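Long-range contacts in SusD homolog (Bacteroides thetaiotaomicron VPI-5482, PDB 3IHV), which probably binds sugars at the outer membrane as a SusD-family protein, helping glycan uptake by this gut bacterium: residues I280-G285 / D386-N391; P368-I373 / S464-R469; T30-A35 / I263-P268; G285-A290 / C298-K303. One frame throughout, in Å; residues are numbered along the deposited sequence. Where two conformers were deposited one is given.

Contact 1 (I280-G285 / D386-N391); sequences IGKWNG and DKSNVN. With NA (sodium ion), chain F; EDO (1,2-ethanediol), chain L.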
loop_
_atom_site.group_PDB
_atom_site.type_symbol
_atom_site.label_atom_id
_atom_site.label_comp_id
_atom_site.label_asym_id
_atom_site.label_seq_id
_atom_site.Cartn_x
_atom_site.Cartn_y
_atom_site.Cartn_z
ATOM N N ILE A 280 4.371 1.035 -11.426
ATOM C CA ILE A 280 3.212 1.856 -11.049
ATOM C C ILE A 280 2.798 2.685 -12.262
ATOM O O ILE A 280 3.650 3.257 -12.971
ATOM C CB ILE A 280 3.485 2.753 -9.826
ATOM C CG1 ILE A 280 4.223 2.015 -8.670
ATOM C CG2 ILE A 280 2.181 3.409 -9.369
ATOM C CD1 ILE A 280 3.605 0.696 -8.162
ATOM N N GLY A 281 1.507 2.706 -12.561
ATOM C CA GLY A 281 1.009 3.329 -13.792
ATOM C C GLY A 281 1.204 2.450 -15.036
ATOM O O GLY A 281 0.796 2.819 -16.138
ATOM N N LYS A 282 1.819 1.274 -14.868
ATOM C CA LYS A 282 2.040 0.359 -15.974
ATOM C C LYS A 282 1.116 -0.831 -15.789
ATOM O O LYS A 282 0.076 -0.916 -16.433
ATOM C CB LYS A 282 3.529 -0.053 -16.040
ATOM C CG LYS A 282 4.498 1.163 -16.070
ATOM C CD LYS A 282 4.233 2.116 -17.208
ATOM C CE LYS A 282 4.678 1.578 -18.542
ATOM N NZ LYS A 282 4.686 2.492 -19.798
ATOM N N TRP A 283 1.443 -1.707 -14.844
ATOM C CA TRP A 283 0.640 -2.882 -14.599
ATOM C C TRP A 283 -0.729 -2.507 -14.005
ATOM O O TRP A 283 -1.740 -3.183 -14.240
ATOM C CB TRP A 283 1.392 -3.808 -13.639
ATOM C CG TRP A 283 1.142 -5.266 -13.850
ATOM C CD1 TRP A 283 1.885 -6.100 -14.626
ATOM C CD2 TRP A 283 0.124 -6.084 -13.242
ATOM N NE1 TRP A 283 1.398 -7.379 -14.551
ATOM C CE2 TRP A 283 0.326 -7.401 -13.696
ATOM C CE3 TRP A 283 -0.924 -5.832 -12.364
ATOM C CZ2 TRP A 283 -0.504 -8.455 -13.316
ATOM C CZ3 TRP A 283 -1.725 -6.876 -11.985
ATOM C CH2 TRP A 283 -1.500 -8.177 -12.452
ATOM N N ASN A 284 -0.765 -1.408 -13.259
ATOM C CA ASN A 284 -2.021 -0.925 -12.687
ATOM C C ASN A 284 -2.398 0.427 -13.282
ATOM O O ASN A 284 -3.077 1.236 -12.653
ATOM C CB ASN A 284 -1.932 -0.844 -11.173
ATOM C CG ASN A 284 -0.987 0.241 -10.699
ATOM O OD1 ASN A 284 -0.124 0.720 -11.484
ATOM N ND2 ASN A 284 -1.113 0.626 -9.446
ATOM N N GLY A 285 -1.942 0.679 -14.494
ATOM C CA GLY A 285 -2.236 1.933 -15.147
ATOM C C GLY A 285 -3.556 1.945 -15.893
ATOM O O GLY A 285 -4.393 1.043 -15.749
ATOM N N ASP A 386 6.870 -1.631 -19.526
ATOM C CA ASP A 386 6.665 -2.274 -18.242
ATOM C C ASP A 386 6.978 -1.452 -17.002
ATOM O O ASP A 386 6.401 -1.708 -15.950
ATOM C CB ASP A 386 7.542 -3.523 -18.178
ATOM C CG ASP A 386 7.184 -4.521 -19.245
ATOM O OD1 ASP A 386 6.048 -5.031 -19.220
ATOM O OD2 ASP A 386 8.020 -4.753 -20.126
ATOM N N LYS A 387 7.898 -0.498 -17.123
ATOM C CA LYS A 387 8.375 0.233 -15.954
ATOM C C LYS A 387 8.166 1.731 -16.108
ATOM O O LYS A 387 8.028 2.238 -17.224
ATOM C CB LYS A 387 9.865 -0.033 -15.711
ATOM C CG LYS A 387 10.346 -1.497 -15.610
ATOM C CD LYS A 387 9.601 -2.274 -14.567
ATOM C CE LYS A 387 10.412 -3.487 -14.061
ATOM N NZ LYS A 387 11.192 -4.177 -15.125
ATOM N N SER A 388 8.252 2.439 -14.986
ATOM C CA SER A 388 8.026 3.868 -14.979
ATOM C C SER A 388 8.750 4.520 -13.812
ATOM O O SER A 388 9.285 3.840 -12.958
ATOM C CB SER A 388 6.525 4.166 -14.810
ATOM O OG SER A 388 6.109 3.915 -13.461
ATOM N N ASN A 389 8.705 5.860 -13.791
ATOM C CA ASN A 389 9.161 6.655 -12.653
ATOM C C ASN A 389 7.989 7.089 -11.759
ATOM O O ASN A 389 8.147 7.980 -10.934
ATOM C CB ASN A 389 9.921 7.871 -13.175
ATOM C CG ASN A 389 11.177 7.474 -13.848
ATOM O OD1 ASN A 389 11.843 6.532 -13.405
ATOM N ND2 ASN A 389 11.518 8.165 -14.925
ATOM N N VAL A 390 6.824 6.464 -11.862
ATOM C CA VAL A 390 5.685 6.798 -11.021
ATOM C C VAL A 390 5.890 6.284 -9.584
ATOM O O VAL A 390 6.319 5.148 -9.366
ATOM C CB VAL A 390 4.346 6.264 -11.594
ATOM C CG1 VAL A 390 3.163 6.555 -10.646
ATOM C CG2 VAL A 390 4.096 6.850 -13.003
ATOM N N ASN A 391 5.578 7.126 -8.603
ATOM C CA ASN A 391 5.785 6.765 -7.203
ATOM C C ASN A 391 4.636 5.988 -6.585
ATOM O O ASN A 391 3.613 5.798 -7.233
ATOM C CB ASN A 391 6.121 8.012 -6.389
ATOM C CG ASN A 391 7.402 8.643 -6.825
ATOM O OD1 ASN A 391 8.206 8.035 -7.545
ATOM N ND2 ASN A 391 7.614 9.915 -6.424
HETATM NA NA NA F . 9.357 9.193 -9.397
HETATM C C1 EDO L . 6.629 8.268 -16.398
HETATM O O1 EDO L . 7.100 7.569 -15.252
HETATM C C2 EDO L . 6.643 7.359 -17.608
HETATM O O2 EDO L . 7.577 6.299 -17.400
HETATM O O HOH W 1 6.743 4.232 -18.564
HETATM O O HOH W 2 10.287 10.377 -7.539
HETATM O O HOH W 3 6.841 10.329 -9.962
HETATM O O HOH W 4 10.006 10.810 -10.938
#

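Contact 2 (P368-I373 / S464-R469); sequences PAKWDI and SFEGHR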
loop_
_atom_site.group_PDB
_atom_site.type_symbol
_atom_site.label_atom_id
_atom_site.label_comp_id
_atom_site.label_asym_id
_atom_site.label_seq_id
_atom_site.Cartn_x
_atom_site.Cartn_y
_atom_site.Cartn_z
ATOM N N PRO A 368 -7.860 1.450 -12.575
ATOM C CA PRO A 368 -7.671 2.664 -11.782
ATOM C C PRO A 368 -7.268 3.808 -12.726
ATOM O O PRO A 368 -6.735 3.561 -13.821
ATOM C CB PRO A 368 -6.482 2.293 -10.863
ATOM C CG PRO A 368 -6.357 0.778 -10.938
ATOM C CD PRO A 368 -6.910 0.383 -12.228
ATOM N N ALA A 369 -7.526 5.054 -12.315
ATOM C CA ALA A 369 -7.109 6.240 -13.065
ATOM C C ALA A 369 -6.085 7.059 -12.280
ATOM O O ALA A 369 -5.575 8.054 -12.769
ATOM C CB ALA A 369 -8.305 7.112 -13.401
ATOM N N LYS A 370 -5.774 6.640 -11.054
ATOM C CA LYS A 370 -4.832 7.368 -10.193
ATOM C C LYS A 370 -3.433 7.481 -10.786
ATOM O O LYS A 370 -2.722 8.443 -10.509
ATOM C CB LYS A 370 -4.752 6.689 -8.842
ATOM C CG LYS A 370 -6.042 6.835 -8.069
ATOM C CD LYS A 370 -6.016 6.165 -6.709
ATOM C CE LYS A 370 -7.223 6.618 -5.872
ATOM N NZ LYS A 370 -7.374 6.014 -4.486
ATOM N N TRP A 371 -3.036 6.463 -11.546
ATOM C CA TRP A 371 -1.701 6.415 -12.142
ATOM C C TRP A 371 -1.752 6.471 -13.676
ATOM O O TRP A 371 -0.997 5.798 -14.371
ATOM C CB TRP A 371 -0.871 5.245 -11.566
ATOM C CG TRP A 371 -0.905 5.286 -10.063
ATOM C CD1 TRP A 371 -0.142 6.081 -9.252
ATOM C CD2 TRP A 371 -1.830 4.596 -9.193
ATOM N NE1 TRP A 371 -0.529 5.926 -7.933
ATOM C CE2 TRP A 371 -1.526 4.992 -7.868
ATOM C CE3 TRP A 371 -2.808 3.616 -9.396
ATOM C CZ2 TRP A 371 -2.221 4.505 -6.757
ATOM C CZ3 TRP A 371 -3.511 3.125 -8.289
ATOM C CH2 TRP A 371 -3.188 3.560 -6.979
ATOM N N ASP A 372 -2.630 7.348 -14.177
ATOM C CA ASP A 372 -2.742 7.626 -15.583
ATOM C C ASP A 372 -1.537 8.476 -16.068
ATOM O O ASP A 372 -1.507 9.719 -15.947
ATOM C CB ASP A 372 -4.053 8.334 -15.847
ATOM C CG ASP A 372 -4.282 8.588 -17.305
ATOM O OD1 ASP A 372 -3.283 8.621 -18.086
ATOM O OD2 ASP A 372 -5.444 8.807 -17.647
ATOM N N ILE A 373 -0.539 7.780 -16.592
ATOM C CA ILE A 373 0.686 8.423 -17.069
ATOM C C ILE A 373 0.412 9.468 -18.192
ATOM O O ILE A 373 0.955 10.564 -18.148
ATOM C CB ILE A 373 1.733 7.364 -17.505
ATOM C CG1 ILE A 373 2.235 6.597 -16.284
ATOM C CG2 ILE A 373 2.882 8.019 -18.255
ATOM C CD1 ILE A 373 3.203 5.441 -16.604
ATOM N N SER A 464 -8.951 3.608 -2.732
ATOM C CA SER A 464 -9.106 2.557 -3.716
ATOM C C SER A 464 -7.844 2.336 -4.510
ATOM O O SER A 464 -7.206 3.296 -4.887
ATOM C CB SER A 464 -10.267 2.866 -4.685
ATOM O OG SER A 464 -10.078 4.064 -5.421
ATOM N N PHE A 465 -7.470 1.045 -4.688
ATOM C CA PHE A 465 -6.356 0.634 -5.547
ATOM C C PHE A 465 -4.958 0.936 -4.969
ATOM O O PHE A 465 -3.960 0.541 -5.572
ATOM C CB PHE A 465 -6.508 1.182 -6.971
ATOM C CG PHE A 465 -7.916 1.140 -7.458
ATOM C CD1 PHE A 465 -8.625 -0.065 -7.461
ATOM C CD2 PHE A 465 -8.566 2.304 -7.872
ATOM C CE1 PHE A 465 -9.951 -0.090 -7.865
ATOM C CE2 PHE A 465 -9.893 2.262 -8.262
ATOM C CZ PHE A 465 -10.589 1.069 -8.241
ATOM N N GLU A 466 -4.886 1.608 -3.816
ATOM C CA GLU A 466 -3.598 1.969 -3.196
ATOM C C GLU A 466 -3.014 0.849 -2.281
ATOM O O GLU A 466 -2.058 1.076 -1.541
ATOM C CB GLU A 466 -3.736 3.265 -2.410
ATOM C CG GLU A 466 -4.053 4.468 -3.267
ATOM C CD GLU A 466 -4.322 5.714 -2.457
ATOM O OE1 GLU A 466 -3.472 6.122 -1.619
ATOM O OE2 GLU A 466 -5.403 6.310 -2.663
ATOM N N GLY A 467 -3.614 -0.338 -2.335
ATOM C CA GLY A 467 -3.042 -1.525 -1.717
ATOM C C GLY A 467 -3.502 -1.906 -0.336
ATOM O O GLY A 467 -2.862 -2.756 0.299
ATOM N N HIS A 468 -4.594 -1.314 0.118
ATOM C CA HIS A 468 -5.081 -1.539 1.477
ATOM C C HIS A 468 -6.311 -2.390 1.616
ATOM O O HIS A 468 -6.585 -2.927 2.702
ATOM C CB HIS A 468 -5.395 -0.173 2.133
ATOM C CG HIS A 468 -4.273 0.796 1.988
ATOM N ND1 HIS A 468 -3.013 0.554 2.516
ATOM C CD2 HIS A 468 -4.171 1.922 1.247
ATOM C CE1 HIS A 468 -2.202 1.530 2.142
ATOM N NE2 HIS A 468 -2.881 2.374 1.377
ATOM N N ARG A 469 -7.083 -2.530 0.553
ATOM C CA ARG A 469 -8.381 -3.152 0.726
ATOM C C ARG A 469 -8.351 -4.590 1.237
ATOM O O ARG A 469 -9.086 -4.964 2.158
ATOM C CB ARG A 469 -9.202 -3.043 -0.558
ATOM C CG ARG A 469 -10.648 -3.498 -0.374
ATOM C CD ARG A 469 -11.366 -2.628 0.627
ATOM N NE ARG A 469 -12.812 -2.807 0.646
ATOM C CZ ARG A 469 -13.605 -2.056 1.402
ATOM N NH1 ARG A 469 -13.088 -1.129 2.202
ATOM N NH2 ARG A 469 -14.920 -2.247 1.393
HETATM O O HOH W 5 -10.222 6.398 -4.208
#

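Contact 3 (T30-A35 / I263-P268); sequences TNTLDA and ISFYSP. With NA (sodium ion), chain F; EDO (1,2-ethanediol), chain M.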
loop_
_atom_site.group_PDB
_atom_site.type_symbol
_atom_site.label_atom_id
_atom_site.label_comp_id
_atom_site.label_asym_id
_atom_site.label_seq_id
_atom_site.Cartn_x
_atom_site.Cartn_y
_atom_site.Cartn_z
ATOM N N THR A 30 15.722 -1.074 -0.547
ATOM C CA THR A 30 15.000 -2.355 -0.550
ATOM C C THR A 30 13.573 -2.161 -1.089
ATOM O O THR A 30 13.049 -2.986 -1.879
ATOM C CB THR A 30 14.947 -2.988 0.846
ATOM O OG1 THR A 30 16.227 -2.880 1.476
ATOM C CG2 THR A 30 14.570 -4.459 0.759
ATOM N N ASN A 31 12.958 -1.042 -0.702
ATOM C CA ASN A 31 11.590 -0.753 -1.080
ATOM C C ASN A 31 11.300 -0.699 -2.565
ATOM O O ASN A 31 10.144 -0.915 -2.921
ATOM C CB ASN A 31 11.103 0.564 -0.437
ATOM C CG ASN A 31 10.849 0.411 1.046
ATOM O OD1 ASN A 31 10.490 -0.677 1.515
ATOM N ND2 ASN A 31 11.001 1.491 1.773
ATOM N N THR A 32 12.301 -0.395 -3.386
ATOM C CA THR A 32 12.108 -0.230 -4.835
ATOM C C THR A 32 12.167 -1.540 -5.599
ATOM O O THR A 32 11.954 -1.549 -6.803
ATOM C CB THR A 32 13.102 0.788 -5.456
ATOM O OG1 THR A 32 14.447 0.344 -5.252
ATOM C CG2 THR A 32 12.876 2.198 -4.854
ATOM N N LEU A 33 12.516 -2.625 -4.919
ATOM C CA LEU A 33 12.518 -3.944 -5.558
ATOM C C LEU A 33 11.138 -4.322 -6.107
ATOM O O LEU A 33 10.102 -4.021 -5.529
ATOM C CB LEU A 33 12.967 -5.019 -4.580
ATOM C CG LEU A 33 14.463 -5.027 -4.189
ATOM C CD1 LEU A 33 14.621 -5.866 -2.959
ATOM C CD2 LEU A 33 15.409 -5.525 -5.299
ATOM N N ASP A 34 11.174 -5.076 -7.200
ATOM C CA ASP A 34 9.981 -5.584 -7.830
ATOM C C ASP A 34 9.185 -6.409 -6.805
ATOM O O ASP A 34 7.967 -6.294 -6.708
ATOM C CB ASP A 34 10.427 -6.422 -9.040
ATOM C CG ASP A 34 9.347 -6.586 -10.117
ATOM O OD1 ASP A 34 8.773 -5.583 -10.580
ATOM O OD2 ASP A 34 9.123 -7.738 -10.540
ATOM N N ALA A 35 9.893 -7.200 -5.993
ATOM C CA ALA A 35 9.272 -8.029 -4.971
ATOM C C ALA A 35 8.776 -7.267 -3.746
ATOM O O ALA A 35 8.139 -7.836 -2.856
ATOM C CB ALA A 35 10.267 -9.150 -4.532
ATOM N N ILE A 263 7.067 5.726 -1.741
ATOM C CA ILE A 263 8.242 5.121 -2.342
ATOM C C ILE A 263 8.556 5.865 -3.620
ATOM O O ILE A 263 7.704 5.973 -4.511
ATOM C CB ILE A 263 7.998 3.638 -2.710
ATOM C CG1 ILE A 263 7.313 2.902 -1.568
ATOM C CG2 ILE A 263 9.318 2.955 -3.141
ATOM C CD1 ILE A 263 7.967 3.115 -0.211
ATOM N N SER A 264 9.757 6.395 -3.724
ATOM C CA SER A 264 10.175 7.108 -4.920
ATOM C C SER A 264 10.869 6.188 -5.910
ATOM O O SER A 264 11.836 5.488 -5.574
ATOM C CB SER A 264 11.113 8.269 -4.577
ATOM O OG SER A 264 11.668 8.835 -5.750
ATOM N N PHE A 265 10.360 6.197 -7.131
ATOM C CA PHE A 265 10.996 5.503 -8.239
ATOM C C PHE A 265 11.488 6.546 -9.224
ATOM O O PHE A 265 10.745 7.448 -9.596
ATOM C CB PHE A 265 10.009 4.595 -8.948
ATOM C CG PHE A 265 9.538 3.456 -8.108
ATOM C CD1 PHE A 265 10.281 2.311 -7.999
ATOM C CD2 PHE A 265 8.347 3.534 -7.430
ATOM C CE1 PHE A 265 9.855 1.252 -7.219
ATOM C CE2 PHE A 265 7.901 2.495 -6.631
ATOM C CZ PHE A 265 8.661 1.323 -6.526
ATOM N N TYR A 266 12.752 6.465 -9.604
ATOM C CA TYR A 266 13.251 7.348 -10.607
ATOM C C TYR A 266 14.553 6.871 -11.187
ATOM O O TYR A 266 15.514 6.613 -10.456
ATOM C CB TYR A 266 13.444 8.827 -10.140
ATOM C CG TYR A 266 14.049 9.624 -11.271
ATOM C CD1 TYR A 266 13.280 10.005 -12.364
ATOM C CD2 TYR A 266 15.411 9.923 -11.296
ATOM C CE1 TYR A 266 13.841 10.671 -13.436
ATOM C CE2 TYR A 266 15.970 10.589 -12.369
ATOM C CZ TYR A 266 15.180 10.965 -13.428
ATOM O OH TYR A 266 15.750 11.627 -14.507
ATOM N N SER A 267 14.582 6.801 -12.516
ATOM C CA SER A 267 15.814 6.569 -13.243
ATOM C C SER A 267 15.656 7.246 -14.603
ATOM O O SER A 267 14.567 7.258 -15.160
ATOM C CB SER A 267 16.114 5.080 -13.415
ATOM O OG SER A 267 17.350 4.939 -14.071
ATOM N N PRO A 268 16.728 7.855 -15.125
ATOM C CA PRO A 268 16.607 8.400 -16.493
ATOM C C PRO A 268 16.595 7.290 -17.564
ATOM O O PRO A 268 16.190 7.517 -18.707
ATOM C CB PRO A 268 17.885 9.231 -16.667
ATOM C CG PRO A 268 18.853 8.664 -15.638
ATOM C CD PRO A 268 18.007 8.190 -14.483
HETATM NA NA NA F . 9.357 9.193 -9.397
HETATM C C1 EDO M . 12.465 5.022 -2.188
HETATM O O1 EDO M . 11.698 6.152 -1.808
HETATM C C2 EDO M . 12.800 4.151 -0.992
HETATM O O2 EDO M . 11.706 3.873 -0.107
HETATM O O HOH W 2 10.287 10.377 -7.539
HETATM O O HOH W 3 6.841 10.329 -9.962
HETATM O O HOH W 4 10.006 10.810 -10.938
#

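Contact 4 (G285-A290 / C298-K303); sequences GVKTTA and CAANVK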
loop_
_atom_site.group_PDB
_atom_site.type_symbol
_atom_site.label_atom_id
_atom_site.label_comp_id
_atom_site.label_asym_id
_atom_site.label_seq_id
_atom_site.Cartn_x
_atom_site.Cartn_y
_atom_site.Cartn_z
ATOM N N GLY A 285 -1.942 0.679 -14.494
ATOM C CA GLY A 285 -2.236 1.933 -15.147
ATOM C C GLY A 285 -3.556 1.945 -15.893
ATOM O O GLY A 285 -4.393 1.043 -15.749
ATOM N N VAL A 286 -3.697 2.963 -16.739
ATOM C CA VAL A 286 -4.801 3.056 -17.671
ATOM C C VAL A 286 -4.307 2.326 -18.900
ATOM O O VAL A 286 -3.148 2.502 -19.286
ATOM C CB VAL A 286 -5.134 4.524 -17.993
ATOM C CG1 VAL A 286 -6.121 4.598 -19.156
ATOM C CG2 VAL A 286 -5.712 5.192 -16.746
ATOM N N LYS A 287 -5.152 1.499 -19.516
ATOM C CA LYS A 287 -4.758 0.764 -20.715
ATOM C C LYS A 287 -4.332 1.756 -21.788
ATOM O O LYS A 287 -5.098 2.636 -22.158
ATOM C CB LYS A 287 -5.917 -0.130 -21.178
ATOM C CG LYS A 287 -5.593 -1.096 -22.287
ATOM C CD LYS A 287 -4.600 -2.152 -21.866
ATOM C CE LYS A 287 -4.680 -3.442 -22.681
ATOM N NZ LYS A 287 -3.772 -4.498 -22.073
ATOM N N THR A 288 -3.107 1.576 -22.288
ATOM C CA THR A 288 -2.468 2.505 -23.244
ATOM C C THR A 288 -1.585 1.781 -24.241
ATOM O O THR A 288 -0.785 0.904 -23.865
ATOM C CB THR A 288 -1.553 3.470 -22.416
ATOM O OG1 THR A 288 -2.289 4.027 -21.324
ATOM C CG2 THR A 288 -0.880 4.586 -23.282
ATOM N N THR A 289 -1.721 2.113 -25.523
ATOM C CA THR A 289 -0.881 1.505 -26.533
ATOM C C THR A 289 0.489 2.172 -26.622
ATOM O O THR A 289 0.650 3.343 -26.312
ATOM C CB THR A 289 -1.478 1.681 -27.937
ATOM O OG1 THR A 289 -1.680 3.077 -28.180
ATOM C CG2 THR A 289 -2.801 0.937 -28.082
ATOM N N ALA A 290 1.469 1.385 -27.054
ATOM C CA ALA A 290 2.797 1.880 -27.322
ATOM C C ALA A 290 2.683 2.609 -28.666
ATOM O O ALA A 290 1.937 2.142 -29.557
ATOM C CB ALA A 290 3.798 0.691 -27.415
ATOM N N CYS A 298 0.968 0.489 -21.565
ATOM C CA CYS A 298 0.660 0.167 -20.160
ATOM C C CYS A 298 -0.282 -1.018 -20.200
ATOM O O CYS A 298 -1.341 -0.910 -20.801
ATOM C CB CYS A 298 -0.008 1.309 -19.411
ATOM S SG CYS A 298 1.020 2.801 -19.319
ATOM N N ALA A 299 0.108 -2.119 -19.556
ATOM C CA ALA A 299 -0.658 -3.386 -19.598
ATOM C C ALA A 299 -2.013 -3.238 -18.909
ATOM O O ALA A 299 -3.027 -3.800 -19.363
ATOM C CB ALA A 299 0.165 -4.559 -18.975
ATOM N N ALA A 300 -2.028 -2.507 -17.797
ATOM C CA ALA A 300 -3.297 -2.178 -17.119
ATOM C C ALA A 300 -4.122 -3.404 -16.771
ATOM O O ALA A 300 -5.264 -3.535 -17.186
ATOM C CB ALA A 300 -4.131 -1.182 -17.985
ATOM N N ASN A 301 -3.496 -4.310 -16.052
ATOM C CA ASN A 301 -4.095 -5.569 -15.657
ATOM C C ASN A 301 -4.928 -5.522 -14.373
ATOM O O ASN A 301 -5.559 -6.541 -13.991
ATOM C CB ASN A 301 -2.994 -6.646 -15.542
ATOM C CG ASN A 301 -2.380 -6.968 -16.863
ATOM O OD1 ASN A 301 -3.086 -7.055 -17.855
ATOM N ND2 ASN A 301 -1.076 -7.219 -16.875
ATOM N N VAL A 302 -4.939 -4.378 -13.687
ATOM C CA VAL A 302 -5.768 -4.222 -12.497
ATOM C C VAL A 302 -7.110 -3.680 -12.995
ATOM O O VAL A 302 -7.182 -2.585 -13.576
ATOM C CB VAL A 302 -5.165 -3.234 -11.467
ATOM C CG1 VAL A 302 -6.211 -2.982 -10.341
ATOM C CG2 VAL A 302 -3.803 -3.804 -10.927
ATOM N N LYS A 303 -8.156 -4.471 -12.794
ATOM C CA LYS A 303 -9.467 -4.124 -13.259
ATOM C C LYS A 303 -10.370 -3.823 -12.072
ATOM O O LYS A 303 -10.197 -4.382 -10.995
ATOM C CB LYS A 303 -10.046 -5.274 -14.103
ATOM C CG LYS A 303 -9.223 -5.629 -15.304
ATOM C CD LYS A 303 -8.920 -4.388 -16.170
ATOM C CE LYS A 303 -8.393 -4.758 -17.543
ATOM N NZ LYS A 303 -8.075 -3.479 -18.303
HETATM O O HOH W 6 -4.745 -1.439 -14.430
HETATM O O HOH W 7 -1.348 -2.600 -23.071
#

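Contact 1 (I280-G285 / D386-N391)
Ser388 and Ile280 share the one direct hydrogen bond of this contact: Ser388 OG gives its proton to Ile280 O at 2.6 Å, in the carbonyl plane. The same OG accepts from Val390 N at 3.1 Å, closing an ST turn, so the hydroxyl holds both its own loop and the facing one. With an alanine in place of this serine, the buried Ile280 carbonyl would probably be left without this donor and the turn to Val390 freer to shift. Apolar packing follows: Ile280 CG2 meets Val390 CG1 at 3.5 Å, with the two side chains crossing obliquely. Lys282 lays its aliphatic part along the other backbone, CB 3.3 Å from Asp386 O; bends at chi2 and chi3 (-57° and -74°) fold the chain back over Lys387 and Ser388. Its NZ bonds to Ser297 O and Asn384 O, and a water links it to Lys387 O. The metal bonds are the third kind: Asn389 O, at 2.3 Å, and Asn391 OD1, at 2.5 Å, bind a sodium ion together with Phe265 O and three waters. Helix 373-376 packs on Lys282, Ser388 and Val390 through Ile373, helix 40-44 touches Ile280, and the 386-391 loop runs on into strand 392-396.

Contact 2 (P368-I373 / S464-R469)
The Phe465 ring takes Pro368 over one face, a CH-pi contact with Pro368 CG 4.2 Å from the ring centroid and 27° off the normal. Ser464 CB lies over the opposite face, offset toward the rim. Trp371 has Lys370 CB over the centre of one face, while Phe465 CB sits in the plane at its edge, 3.8 Å from Trp371 CZ3. Glu466 CG comes to that edge as well, and the carboxylate plane stands 80° from the indole.

Past the rings, Lys370 runs out fully extended, with chi2 to chi4 all near 180°, and delivers its ammonium group between two acceptors. Lys370 NZ bonds Ser464 O at 2.8 Å, on a lone pair in the carbonyl plane, and forms a salt bridge with Glu466 OE2 at 2.7 Å, using the anti lone pair of that oxygen. A water accepts from Lys370 NZ at 2.9 Å and also bonds Ser464 OG. Arg396 pairs with Glu466 OE2 too, so two positive groups share one buried carboxylate oxygen and would probably keep it ionised.

The contact joins the type I beta turn 369-372, between strand 367-368 and helix 373-376, to the link between helices 448-463 and 469-475. Helix 242-250 covers Lys370, Trp371 and Glu466, while helix 306-313 packs against Ser464 and Phe465.

Contact 3 (T30-A35 / I263-P268)
With CG beside the backbone N and anti to the carbonyl carbon (chi1 -66°), Phe265 swings its ring to Thr32; a chi1 of 60° on Thr32 in turn lays CG2 against Ser264 O and puts OG1 in a hydrogen bond with Arg29 O. Here the turn between helices 17-29 and 34-38, in the N-terminal helical part of the SusD-type fold, packs on the chain just as it leaves strand 259-263. Thr32 O lies in the plane of the Phe265 ring at its edge, 3.5 Å from Phe265 CE1, so the carbonyl faces the ring's C-H rim. Thr32 CB comes 3.7 Å from Phe265 CE1, and Thr32 CG2 sits 3.5 Å from Ser264 O. Replacing the phenylalanine by an alanine is likely to open a gap beside Thr32 and leave its carbonyl without the ring edge it meets.

Ile263, modelled in two conformers, adds a loose contact beside Asn31 that depends on the conformer. No hydrogen bond joins the segments directly. A 1,2-ethanediol, probably from the crystallisation liquor, spans them instead, its O2 accepting from Asn31 ND2 at 3.1 Å and its O1 from Ser264 N at 2.7 Å. Beyond the ring, the backbone of Phe265 serves the sodium site that Asn389 and Asn391 help complete. Phe265 O binds the ion at 2.2 Å, and Ser264 OG bonds one of its waters.

Contact 4 (G285-A290 / C298-K303)
Thr288 and Cys298 pair through their backbones: Cys298 N bonds Thr288 O at 2.9 Å, and the return bond from Thr288 N to Cys298 O is weak at 3.4 Å. Beside them, Ala300 CB presses into the opposite backbone, 3.2 Å from Gly285 O and 3.3 Å from Lys287 N. Cys298 CB fits in the same way, 3.4 Å from Val286 O.

Lys287 reaches along the far chain rather than away from it. Its CG is anti to the backbone N (chi1 -172°), and a bend at chi2 (66°) turns the rest of the chain to Ala299, where Lys287 NZ bonds Ala299 O at 2.9 Å, approaching at a 22° tilt from the carbonyl plane. A water donates to Cys298 O and receives a weak bond from the same NZ.

The Thr288-Cys298 pair is a single antiparallel bridge of the hydrogen-bonded kind, and the loop between strands 259-263 and 302-304 folds back on itself here, closed by this one bridge.

Further out come the groups that hold these partners in place. Thr288 OG1 donates to Val286 O at 2.7 Å from well above the carbonyl plane, tying the threonine to its own backbone. Lys303 NZ meets Ala300 O almost straight on and has a second partner in Asn365 O. Strand 325-330 packs alongside, Tyr330 making backbone bonds to Lys287 and Thr289, while Thr367 touches Val286, Ala300 and Lys303.

Contacts 1, 2 and 4 form one cluster, their centres 9 to 12 Å apart, all in the SusD-family part of the chain. Contact 4 is nested inside the loop that contact 1 closes and shares Gly285 with it, while the segments of contacts 1 and 2 alternate along the chain. Trp371 of contact 2 packs against Ile280, Gly281 and Asn284, and Pro368 and Val286 bring contacts 2 and 4 together. Contact 3 comes first; its centre lies about 11 Å from that of contact 1, joined through the sodium ion, and about 20 Å from that of contact 4. The N-terminal helices and the SusD-family part thus meet around one sodium site and the loop between strands 259-263 and 302-304.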